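Local atomic coordinates of precorrin-6y methylase (Rhodobacter capsulatus, PDB entry 3NJR), a protein that forms the C-terminal domain of an enzyme that probably methylates precorrin-6Y at C5 and C15 in cobalamin biosynthesis, and binds S-adenosyl-L-homocysteine. Residues Glu124-Gly129 with Pro146-Val151; Pro85-Ile90 with Ala108-Ala113; Glu158-Leu163 with Pro196-Ser201. One frame throughout, in Å; residues are numbered along the deposited sequence.

Contact 1: residues Glu124-Gly129 with Pro146-Val151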
loop_
_atom_site.group_PDB
_atom_site.type_symbol
_atom_site.label_atom_id
_atom_site.label_comp_id
_atom_site.label_asym_id
_atom_site.label_seq_id
_atom_site.Cartn_x
_atom_site.Cartn_y
_atom_site.Cartn_z
ATOM N N GLU A 124 -16.806 5.567 -28.998
ATOM C CA GLU A 124 -16.241 6.812 -28.496
ATOM C C GLU A 124 -15.272 6.523 -27.322
ATOM O O GLU A 124 -14.330 7.290 -27.084
ATOM C CB GLU A 124 -17.356 7.764 -28.064
ATOM C CG GLU A 124 -17.974 8.638 -29.184
ATOM C CD GLU A 124 -19.027 7.921 -30.037
ATOM O OE1 GLU A 124 -19.863 7.155 -29.495
ATOM O OE2 GLU A 124 -19.033 8.127 -31.278
ATOM N N ALA A 125 -15.513 5.406 -26.615
ATOM C CA ALA A 125 -14.658 4.885 -25.527
ATOM C C ALA A 125 -14.531 3.340 -25.530
ATOM O O ALA A 125 -15.464 2.641 -25.954
ATOM C CB ALA A 125 -15.190 5.362 -24.179
ATOM N N VAL A 126 -13.395 2.811 -25.048
ATOM C CA VAL A 126 -13.203 1.344 -24.880
ATOM C C VAL A 126 -12.729 0.999 -23.472
ATOM O O VAL A 126 -11.881 1.695 -22.901
ATOM C CB VAL A 126 -12.106 0.769 -25.780
ATOM C CG1 VAL A 126 -12.173 -0.765 -25.801
ATOM C CG2 VAL A 126 -12.132 1.348 -27.169
ATOM N N PHE A 127 -13.243 -0.097 -22.924
ATOM C CA PHE A 127 -12.813 -0.572 -21.622
ATOM C C PHE A 127 -12.358 -1.989 -21.763
ATOM O O PHE A 127 -13.083 -2.835 -22.276
ATOM C CB PHE A 127 -13.933 -0.489 -20.567
ATOM C CG PHE A 127 -13.608 -1.211 -19.273
ATOM C CD1 PHE A 127 -12.661 -0.702 -18.389
ATOM C CD2 PHE A 127 -14.230 -2.424 -18.956
ATOM C CE1 PHE A 127 -12.339 -1.376 -17.200
ATOM C CE2 PHE A 127 -13.908 -3.118 -17.759
ATOM C CZ PHE A 127 -12.968 -2.577 -16.874
ATOM N N ILE A 128 -11.147 -2.250 -21.295
ATOM C CA ILE A 128 -10.628 -3.616 -21.245
ATOM C C ILE A 128 -10.486 -4.051 -19.796
ATOM O O ILE A 128 -9.577 -3.596 -19.081
ATOM C CB ILE A 128 -9.261 -3.765 -21.948
ATOM C CG1 ILE A 128 -9.328 -3.271 -23.400
ATOM C CG2 ILE A 128 -8.819 -5.211 -21.914
ATOM C CD1 ILE A 128 -8.867 -1.838 -23.619
ATOM N N GLY A 129 -11.438 -4.875 -19.358
ATOM C CA GLY A 129 -11.281 -5.724 -18.178
ATOM C C GLY A 129 -11.001 -7.138 -18.689
ATOM O O GLY A 129 -10.520 -7.993 -17.944
ATOM N N PRO A 146 -8.772 8.371 -33.837
ATOM C CA PRO A 146 -7.890 9.103 -32.913
ATOM C C PRO A 146 -8.728 9.918 -31.920
ATOM O O PRO A 146 -9.734 10.536 -32.322
ATOM C CB PRO A 146 -7.110 10.035 -33.851
ATOM C CG PRO A 146 -8.054 10.264 -35.024
ATOM C CD PRO A 146 -8.720 8.914 -35.211
ATOM N N GLY A 147 -8.353 9.888 -30.642
ATOM C CA GLY A 147 -9.140 10.563 -29.592
ATOM C C GLY A 147 -10.162 9.700 -28.855
ATOM O O GLY A 147 -10.869 10.182 -27.955
ATOM N N THR A 148 -10.246 8.427 -29.252
ATOM C CA THR A 148 -11.107 7.451 -28.605
ATOM C C THR A 148 -10.426 7.215 -27.275
ATOM O O THR A 148 -9.209 7.065 -27.242
ATOM C CB THR A 148 -11.178 6.117 -29.423
ATOM O OG1 THR A 148 -11.709 6.368 -30.740
ATOM C CG2 THR A 148 -12.038 5.055 -28.720
ATOM N N ARG A 149 -11.192 7.196 -26.185
ATOM C CA ARG A 149 -10.612 7.025 -24.864
ATOM C C ARG A 149 -10.479 5.549 -24.544
ATOM O O ARG A 149 -11.368 4.773 -24.861
ATOM C CB ARG A 149 -11.439 7.778 -23.808
ATOM C CG ARG A 149 -11.892 9.179 -24.292
ATOM C CD ARG A 149 -12.619 10.027 -23.242
ATOM N NE ARG A 149 -13.864 9.427 -22.768
ATOM C CZ ARG A 149 -15.072 9.610 -23.312
ATOM N NH1 ARG A 149 -16.129 9.005 -22.781
ATOM N NH2 ARG A 149 -15.238 10.374 -24.385
ATOM N N ILE A 150 -9.348 5.167 -23.939
ATOM C CA ILE A 150 -9.091 3.786 -23.486
ATOM C C ILE A 150 -8.904 3.709 -21.977
ATOM O O ILE A 150 -8.230 4.556 -21.389
ATOM C CB ILE A 150 -7.815 3.160 -24.100
ATOM C CG1 ILE A 150 -7.498 3.732 -25.492
ATOM C CG2 ILE A 150 -7.912 1.620 -24.093
ATOM C CD1 ILE A 150 -8.235 3.102 -26.661
ATOM N N VAL A 151 -9.492 2.677 -21.361
ATOM C CA VAL A 151 -9.339 2.445 -19.932
ATOM C C VAL A 151 -9.186 0.955 -19.660
ATOM O O VAL A 151 -10.009 0.155 -20.068
ATOM C CB VAL A 151 -10.506 3.086 -19.097
ATOM C CG1 VAL A 151 -10.377 2.779 -17.600
ATOM C CG2 VAL A 151 -10.563 4.600 -19.319
HETATM O O HOH W 1 -13.502 10.214 -27.505
#
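Val126 and Ile150 sit side by side on two parallel strands, the outer members of a beta-alpha-beta unit of the Rossmann-like methyltransferase sheet that crosses over through helix 134-143. The short strand axes are 4.8 Å apart and run 14° from one another. Backbone bonds set the register: Val126 N donates to Arg149 O (2.8 Å), Val151 N to Val126 O, and Ile128 N to Val151 O, with a longer bond from Arg149 N to Glu124 O (3.3 Å). A water donates to Glu124 O and to Gly147 O, joining the strand starts. Apolar contacts divide between the faces. On one, Ile128 and Ile150 lie alongside each other and point the same way, CD1 of Ile128 reaching CG2 of Ile150 at 3.6 Å, while the Val126 and Thr148 side chains cross at a slant, their CG2 atoms 4.0 Å apart. On the other, Phe127, with CG anti to the backbone N (chi1 169°), turns its ring toward Val151 and also touches S-adenosyl-L-homocysteine. Charged Arg149 has NH1 held by the Glu57 salt bridge and Leu51 O; one face of its guanidinium lies over Glu124 O and Ala125 CB, Arg149 NH1 standing 4.0 Å from Ala125 CB.

Contact 2: residues Pro85-Ile90 with Ala108-Ala113; sequences PRADRI and AVQGTA. With SAH (S-adenosyl-L-homocysteine), chain C.
Ile90 meets Gln110 at about a right angle, its CG1-CD1 arm laid across the strand end. The first torsion (chi1 -84°) keeps CG1 beside the backbone N and opposite the carbonyl carbon, and from there CD1 comes to 3.9 Å from Ala108 CB and 4.0 Å from Gln110 CB. Gln110 in turn stretches out beyond CG, so that the aliphatic part of its chain runs past the helix start, with CG 3.4 Å from Pro85 O and the end of the chain near the methyl of Ala87. Pro85 has no N-H to offer Gly111 O, and the two backbones meet here by contact alone; Pro85 CD lies 3.2 Å from the adenine N3 of S-adenosyl-L-homocysteine (SAH) and also meets Gly111 O. Thr112 presents two different branches: OG1 faces Pro85 CB, whereas CG2, trans to the backbone N, approaches SAH N6 (3.4 Å). Ala113 N adds a weak hydrogen bond to SAH N1 (3.3 Å, N-H...N angle 166°). At the helix start, the N-cap residue Arg86 bends at chi3 and grips Asp88 side-on, NE and NH2 (2.6 Å) both reaching OD2 on its syn side; this salt bridge pins the guanidinium nearly in one plane with that oxygen. SAH O3' lies over one face of the Arg89 guanidinium, and Arg89 NE forms a salt bridge with Asp35. Glu84, ending strand 79-84, accepts a bond from Arg86 N and hydrogen-bonds the ligand. The contact thus lies at the surface, at the C-terminal ends of strands 79-84 and 106-110, where helix 87-99 begins in the beta-alpha-beta unit they share.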
loop_
_atom_site.group_PDB
_atom_site.type_symbol
_atom_site.label_atom_id
_atom_site.label_comp_id
_atom_site.label_asym_id
_atom_site.label_seq_id
_atom_site.Cartn_x
_atom_site.Cartn_y
_atom_site.Cartn_z
ATOM N N PRO A 85 -17.044 -14.134 -23.919
ATOM C CA PRO A 85 -17.158 -15.453 -24.570
ATOM C C PRO A 85 -18.114 -16.412 -23.869
ATOM O O PRO A 85 -18.859 -17.129 -24.546
ATOM C CB PRO A 85 -15.716 -16.000 -24.563
ATOM C CG PRO A 85 -15.039 -15.258 -23.472
ATOM C CD PRO A 85 -15.678 -13.890 -23.434
ATOM N N ARG A 86 -18.126 -16.400 -22.542
ATOM C CA ARG A 86 -18.851 -17.421 -21.782
ATOM C C ARG A 86 -20.373 -17.254 -21.787
ATOM O O ARG A 86 -20.907 -16.279 -21.243
ATOM C CB ARG A 86 -18.324 -17.497 -20.350
ATOM C CG ARG A 86 -16.913 -18.027 -20.266
ATOM C CD ARG A 86 -16.483 -18.234 -18.837
ATOM N NE ARG A 86 -17.568 -18.790 -18.042
ATOM C CZ ARG A 86 -17.471 -19.100 -16.755
ATOM N NH1 ARG A 86 -16.323 -18.927 -16.109
ATOM N NH2 ARG A 86 -18.530 -19.589 -16.113
ATOM N N ALA A 87 -21.059 -18.218 -22.398
ATOM C CA ALA A 87 -22.519 -18.203 -22.480
ATOM C C ALA A 87 -23.221 -18.004 -21.130
ATOM O O ALA A 87 -24.269 -17.349 -21.066
ATOM C CB ALA A 87 -23.017 -19.465 -23.144
ATOM N N ASP A 88 -22.659 -18.568 -20.060
ATOM C CA ASP A 88 -23.300 -18.475 -18.751
ATOM C C ASP A 88 -23.173 -17.064 -18.187
ATOM O O ASP A 88 -24.073 -16.577 -17.513
ATOM C CB ASP A 88 -22.805 -19.554 -17.764
ATOM C CG ASP A 88 -21.417 -19.260 -17.193
ATOM O OD1 ASP A 88 -21.323 -18.907 -15.997
ATOM O OD2 ASP A 88 -20.416 -19.377 -17.935
ATOM N N ARG A 89 -22.072 -16.396 -18.498
ATOM C CA ARG A 89 -21.877 -15.014 -18.056
ATOM C C ARG A 89 -22.687 -14.041 -18.902
ATOM O O ARG A 89 -23.226 -13.053 -18.385
ATOM C CB ARG A 89 -20.399 -14.642 -18.058
ATOM C CG ARG A 89 -19.585 -15.481 -17.107
ATOM C CD ARG A 89 -18.268 -14.829 -16.883
ATOM N NE ARG A 89 -17.729 -15.058 -15.549
ATOM C CZ ARG A 89 -16.512 -15.539 -15.303
ATOM N NH1 ARG A 89 -15.692 -15.847 -16.304
ATOM N NH2 ARG A 89 -16.102 -15.703 -14.049
ATOM N N ILE A 90 -22.770 -14.332 -20.198
ATOM C CA ILE A 90 -23.647 -13.599 -21.122
ATOM C C ILE A 90 -25.087 -13.529 -20.585
ATOM O O ILE A 90 -25.730 -12.490 -20.631
ATOM C CB ILE A 90 -23.591 -14.228 -22.550
ATOM C CG1 ILE A 90 -22.387 -13.675 -23.328
ATOM C CG2 ILE A 90 -24.936 -14.075 -23.310
ATOM C CD1 ILE A 90 -22.662 -12.408 -24.128
ATOM N N ALA A 108 -25.425 -7.306 -25.945
ATOM C CA ALA A 108 -24.407 -8.308 -25.632
ATOM C C ALA A 108 -23.967 -9.023 -26.892
ATOM O O ALA A 108 -24.792 -9.360 -27.737
ATOM C CB ALA A 108 -24.911 -9.296 -24.619
ATOM N N VAL A 109 -22.659 -9.221 -27.024
ATOM C CA VAL A 109 -22.081 -10.029 -28.094
ATOM C C VAL A 109 -21.322 -11.185 -27.438
ATOM O O VAL A 109 -20.360 -10.970 -26.693
ATOM C CB VAL A 109 -21.144 -9.195 -29.033
ATOM C CG1 VAL A 109 -20.366 -10.093 -29.982
ATOM C CG2 VAL A 109 -21.940 -8.178 -29.829
ATOM N N GLN A 110 -21.770 -12.409 -27.685
ATOM C CA GLN A 110 -21.014 -13.570 -27.222
ATOM C C GLN A 110 -19.830 -13.798 -28.144
ATOM O O GLN A 110 -20.007 -14.056 -29.337
ATOM C CB GLN A 110 -21.883 -14.825 -27.157
ATOM C CG GLN A 110 -21.084 -16.089 -26.956
ATOM C CD GLN A 110 -21.924 -17.246 -26.493
ATOM O OE1 GLN A 110 -21.394 -18.233 -25.994
ATOM N NE2 GLN A 110 -23.246 -17.135 -26.641
ATOM N N GLY A 111 -18.627 -13.694 -27.589
ATOM C CA GLY A 111 -17.420 -13.886 -28.387
ATOM C C GLY A 111 -16.127 -13.433 -27.743
ATOM O O GLY A 111 -16.070 -13.131 -26.546
ATOM N N THR A 112 -15.087 -13.381 -28.562
ATOM C CA THR A 112 -13.737 -13.079 -28.120
ATOM C C THR A 112 -13.224 -11.884 -28.911
ATOM O O THR A 112 -13.398 -11.812 -30.129
ATOM C CB THR A 112 -12.825 -14.301 -28.373
ATOM O OG1 THR A 112 -13.252 -15.372 -27.532
ATOM C CG2 THR A 112 -11.373 -14.003 -28.060
ATOM N N ALA A 113 -12.615 -10.935 -28.211
ATOM C CA ALA A 113 -11.857 -9.882 -28.880
ATOM C C ALA A 113 -10.489 -10.464 -29.226
ATOM O O ALA A 113 -9.865 -11.121 -28.379
ATOM C CB ALA A 113 -11.720 -8.643 -27.992
HETATM N N SAH C . -15.755 -5.977 -15.951
HETATM C CA SAH C . -16.349 -7.254 -15.448
HETATM C CB SAH C . -15.306 -8.021 -14.631
HETATM C CG SAH C . -14.994 -9.400 -15.223
HETATM S SD SAH C . -13.367 -9.422 -15.919
HETATM C C SAH C . -17.601 -6.975 -14.651
HETATM O O SAH C . -18.489 -7.814 -14.502
HETATM O OXT SAH C . -17.796 -5.888 -14.121
HETATM C "C5'" SAH C . -13.145 -11.094 -16.479
HETATM C "C4'" SAH C . -14.030 -11.484 -17.673
HETATM O "O4'" SAH C . -13.424 -11.214 -18.951
HETATM C "C3'" SAH C . -14.328 -12.980 -17.650
HETATM O "O3'" SAH C . -15.734 -13.176 -17.549
HETATM C "C2'" SAH C . -13.827 -13.533 -18.973
HETATM O "O2'" SAH C . -14.703 -14.514 -19.547
HETATM C "C1'" SAH C . -13.717 -12.295 -19.853
HETATM N N9 SAH C . -12.730 -12.509 -20.956
HETATM C C8 SAH C . -11.578 -13.209 -20.865
HETATM N N7 SAH C . -10.919 -13.236 -22.049
HETATM C C5 SAH C . -11.657 -12.542 -22.935
HETATM C C6 SAH C . -11.539 -12.169 -24.368
HETATM N N6 SAH C . -10.461 -12.576 -25.071
HETATM N N1 SAH C . -12.524 -11.424 -24.940
HETATM C C2 SAH C . -13.597 -11.025 -24.229
HETATM N N3 SAH C . -13.762 -11.329 -22.924
HETATM C C4 SAH C . -12.851 -12.066 -22.221
#

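Contact 3: residues Glu158-Leu163 with Pro196-Ser201; sequences ESETLL and PQLQWS
Leu163 N donates to Ser159 O at 3.0 Å, a helical bond in the turn from which Leu163 points its side chain at the strand; between helix 158-163 and strand 197-201 themselves no hydrogen bond forms, and the contact is made by side chains. The axes of these short segments approach to 8.6 Å at an angle of 30°, so the helix runs obliquely along the strand. Leu163 carries most of the fit: its CD2 rests 3.6 Å from Leu198 O and 4.2 Å from Leu198 CB, while its CG lies 3.9 Å from Trp200 CB. Trp200 directs its CB to the helix but, with CG anti to the backbone N (chi1 178°), carries the indole away, where NE1 is satisfied by Gly171 O. One turn earlier, Glu160 and Leu198 cross at about a right angle: the methylenes of Glu160 do the touching, CG 3.9 Å from Leu198 CB and CB 3.9 Å from Leu198 CD2. The extended chain of Glu160 (chi2 169°) then takes the carboxylate toward Pro196, and OE1 hydrogen-bonds a glycerol, probably from the crystallisation liquor. This end abuts the assembly, as Trp191 of the second subunit packs on Glu160 and Pro196, and Trp191 of the fourth subunit on Leu198. Strand 188-203 is antiparallel to its neighbour 149-154, and the helix that follows 149-154 packs on it; an antiparallel strand inserted between the fifth and sixth strands of an otherwise parallel sheet, order 3-2-1-4-5-7-6, is the signature of the class I S-adenosylmethionine-dependent methyltransferase fold.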
loop_
_atom_site.group_PDB
_atom_site.type_symbol
_atom_site.label_atom_id
_atom_site.label_comp_id
_atom_site.label_asym_id
_atom_site.label_seq_id
_atom_site.Cartn_x
_atom_site.Cartn_y
_atom_site.Cartn_z
ATOM N N GLU A 158 1.997 -9.539 -15.393
ATOM C CA GLU A 158 2.124 -9.514 -16.849
ATOM C C GLU A 158 1.267 -8.430 -17.511
ATOM O O GLU A 158 1.749 -7.699 -18.371
ATOM C CB GLU A 158 1.851 -10.896 -17.434
ATOM C CG GLU A 158 2.996 -11.894 -17.190
ATOM C CD GLU A 158 2.980 -12.527 -15.792
ATOM O OE1 GLU A 158 1.952 -12.398 -15.063
ATOM O OE2 GLU A 158 4.002 -13.180 -15.431
ATOM N N SER A 159 0.014 -8.300 -17.084
ATOM C CA SER A 159 -0.865 -7.242 -17.602
ATOM C C SER A 159 -0.516 -5.845 -17.066
ATOM O O SER A 159 -0.601 -4.856 -17.787
ATOM C CB SER A 159 -2.335 -7.589 -17.353
ATOM O OG SER A 159 -2.508 -8.279 -16.122
ATOM N N GLU A 160 -0.102 -5.758 -15.807
ATOM C CA GLU A 160 0.455 -4.501 -15.289
ATOM C C GLU A 160 1.659 -4.008 -16.102
ATOM O O GLU A 160 1.741 -2.801 -16.411
ATOM C CB GLU A 160 0.823 -4.614 -13.806
ATOM C CG GLU A 160 -0.372 -4.789 -12.876
ATOM C CD GLU A 160 0.040 -5.162 -11.473
ATOM O OE1 GLU A 160 1.243 -5.413 -11.256
ATOM O OE2 GLU A 160 -0.831 -5.214 -10.579
ATOM N N THR A 161 2.580 -4.921 -16.450
ATOM C CA THR A 161 3.775 -4.541 -17.240
ATOM C C THR A 161 3.333 -3.893 -18.533
ATOM O O THR A 161 3.838 -2.831 -18.934
ATOM C CB THR A 161 4.665 -5.744 -17.621
ATOM O OG1 THR A 161 4.945 -6.542 -16.461
ATOM C CG2 THR A 161 5.974 -5.249 -18.244
ATOM N N LEU A 162 2.366 -4.562 -19.160
ATOM C CA LEU A 162 1.738 -4.135 -20.398
ATOM C C LEU A 162 1.144 -2.729 -20.305
ATOM O O LEU A 162 1.391 -1.898 -21.174
ATOM C CB LEU A 162 0.705 -5.183 -20.812
ATOM C CG LEU A 162 -0.062 -5.021 -22.119
ATOM C CD1 LEU A 162 0.907 -4.905 -23.296
ATOM C CD2 LEU A 162 -1.043 -6.184 -22.284
ATOM N N LEU A 163 0.403 -2.446 -19.239
ATOM C CA LEU A 163 -0.130 -1.096 -19.024
ATOM C C LEU A 163 0.973 -0.050 -18.924
ATOM O O LEU A 163 0.901 1.013 -19.550
ATOM C CB LEU A 163 -1.030 -1.064 -17.792
ATOM C CG LEU A 163 -2.544 -1.321 -17.967
ATOM C CD1 LEU A 163 -2.942 -2.248 -19.132
ATOM C CD2 LEU A 163 -3.134 -1.828 -16.682
ATOM N N PRO A 196 -2.780 -4.612 -5.124
ATOM C CA PRO A 196 -2.959 -3.381 -5.901
ATOM C C PRO A 196 -3.459 -3.741 -7.305
ATOM O O PRO A 196 -3.259 -4.872 -7.776
ATOM C CB PRO A 196 -1.559 -2.781 -5.962
ATOM C CG PRO A 196 -0.639 -3.944 -5.752
ATOM C CD PRO A 196 -1.369 -4.992 -4.956
ATOM N N GLN A 197 -4.141 -2.804 -7.948
ATOM C CA GLN A 197 -4.581 -2.980 -9.320
ATOM C C GLN A 197 -4.022 -1.771 -10.053
ATOM O O GLN A 197 -3.972 -0.666 -9.504
ATOM C CB GLN A 197 -6.113 -3.030 -9.387
ATOM C CG GLN A 197 -6.697 -4.081 -10.345
ATOM C CD GLN A 197 -8.122 -4.551 -9.970
ATOM O OE1 GLN A 197 -8.344 -5.170 -8.925
ATOM N NE2 GLN A 197 -9.079 -4.284 -10.856
ATOM N N LEU A 198 -3.550 -1.983 -11.273
ATOM C CA LEU A 198 -3.111 -0.867 -12.091
ATOM C C LEU A 198 -4.207 -0.489 -13.076
ATOM O O LEU A 198 -4.948 -1.347 -13.555
ATOM C CB LEU A 198 -1.791 -1.182 -12.793
ATOM C CG LEU A 198 -0.539 -0.473 -12.250
ATOM C CD1 LEU A 198 -0.279 -0.801 -10.789
ATOM C CD2 LEU A 198 0.690 -0.787 -13.111
ATOM N N GLN A 199 -4.333 0.806 -13.337
ATOM C CA GLN A 199 -5.348 1.293 -14.248
ATOM C C GLN A 199 -4.750 2.333 -15.163
ATOM O O GLN A 199 -4.212 3.350 -14.712
ATOM C CB GLN A 199 -6.554 1.861 -13.503
ATOM C CG GLN A 199 -7.664 2.359 -14.438
ATOM C CD GLN A 199 -8.704 3.229 -13.739
ATOM O OE1 GLN A 199 -8.473 4.410 -13.501
ATOM N NE2 GLN A 199 -9.868 2.651 -13.450
ATOM N N TRP A 200 -4.837 2.066 -16.456
ATOM C CA TRP A 200 -4.399 3.030 -17.415
ATOM C C TRP A 200 -5.593 3.716 -18.051
ATOM O O TRP A 200 -6.661 3.108 -18.302
ATOM C CB TRP A 200 -3.501 2.390 -18.466
ATOM C CG TRP A 200 -3.048 3.365 -19.517
ATOM C CD1 TRP A 200 -2.336 4.524 -19.326
ATOM C CD2 TRP A 200 -3.290 3.272 -20.925
ATOM N NE1 TRP A 200 -2.123 5.161 -20.535
ATOM C CE2 TRP A 200 -2.688 4.413 -21.532
ATOM C CE3 TRP A 200 -3.944 2.328 -21.739
ATOM C CZ2 TRP A 200 -2.720 4.636 -22.912
ATOM C CZ3 TRP A 200 -3.972 2.543 -23.120
ATOM C CH2 TRP A 200 -3.361 3.701 -23.691
ATOM N N SER A 201 -5.402 4.995 -18.316
ATOM C CA SER A 201 -6.425 5.790 -18.923
ATOM C C SER A 201 -5.705 6.693 -19.931
ATOM O O SER A 201 -4.880 7.535 -19.555
ATOM C CB SER A 201 -7.149 6.576 -17.829
ATOM O OG SER A 201 -8.082 7.473 -18.371
#

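Overall arrangement
All three contacts reach the same sheet, at different places. Contact 1 joins two neighbouring parallel strands in the buried middle through backbone hydrogen bonds; contact 3 is also buried but relies on side chains of a helix laid on the antiparallel strand 188-203, and it borders other subunits. Contact 2 lies at the surface by the edge strand 106-110; across it the meeting is mainly apolar and backbone, with the charged side chains on the 85-90 side. Contacts 1 and 3 touch, Val151 and Ile150 packing on the Trp200 region, with centres about 15 Å apart. Contact 2 touches neither, yet contacts 1 and 2 both supply residues to the S-adenosyl-L-homocysteine pocket, Phe127 and Gly129 from the former.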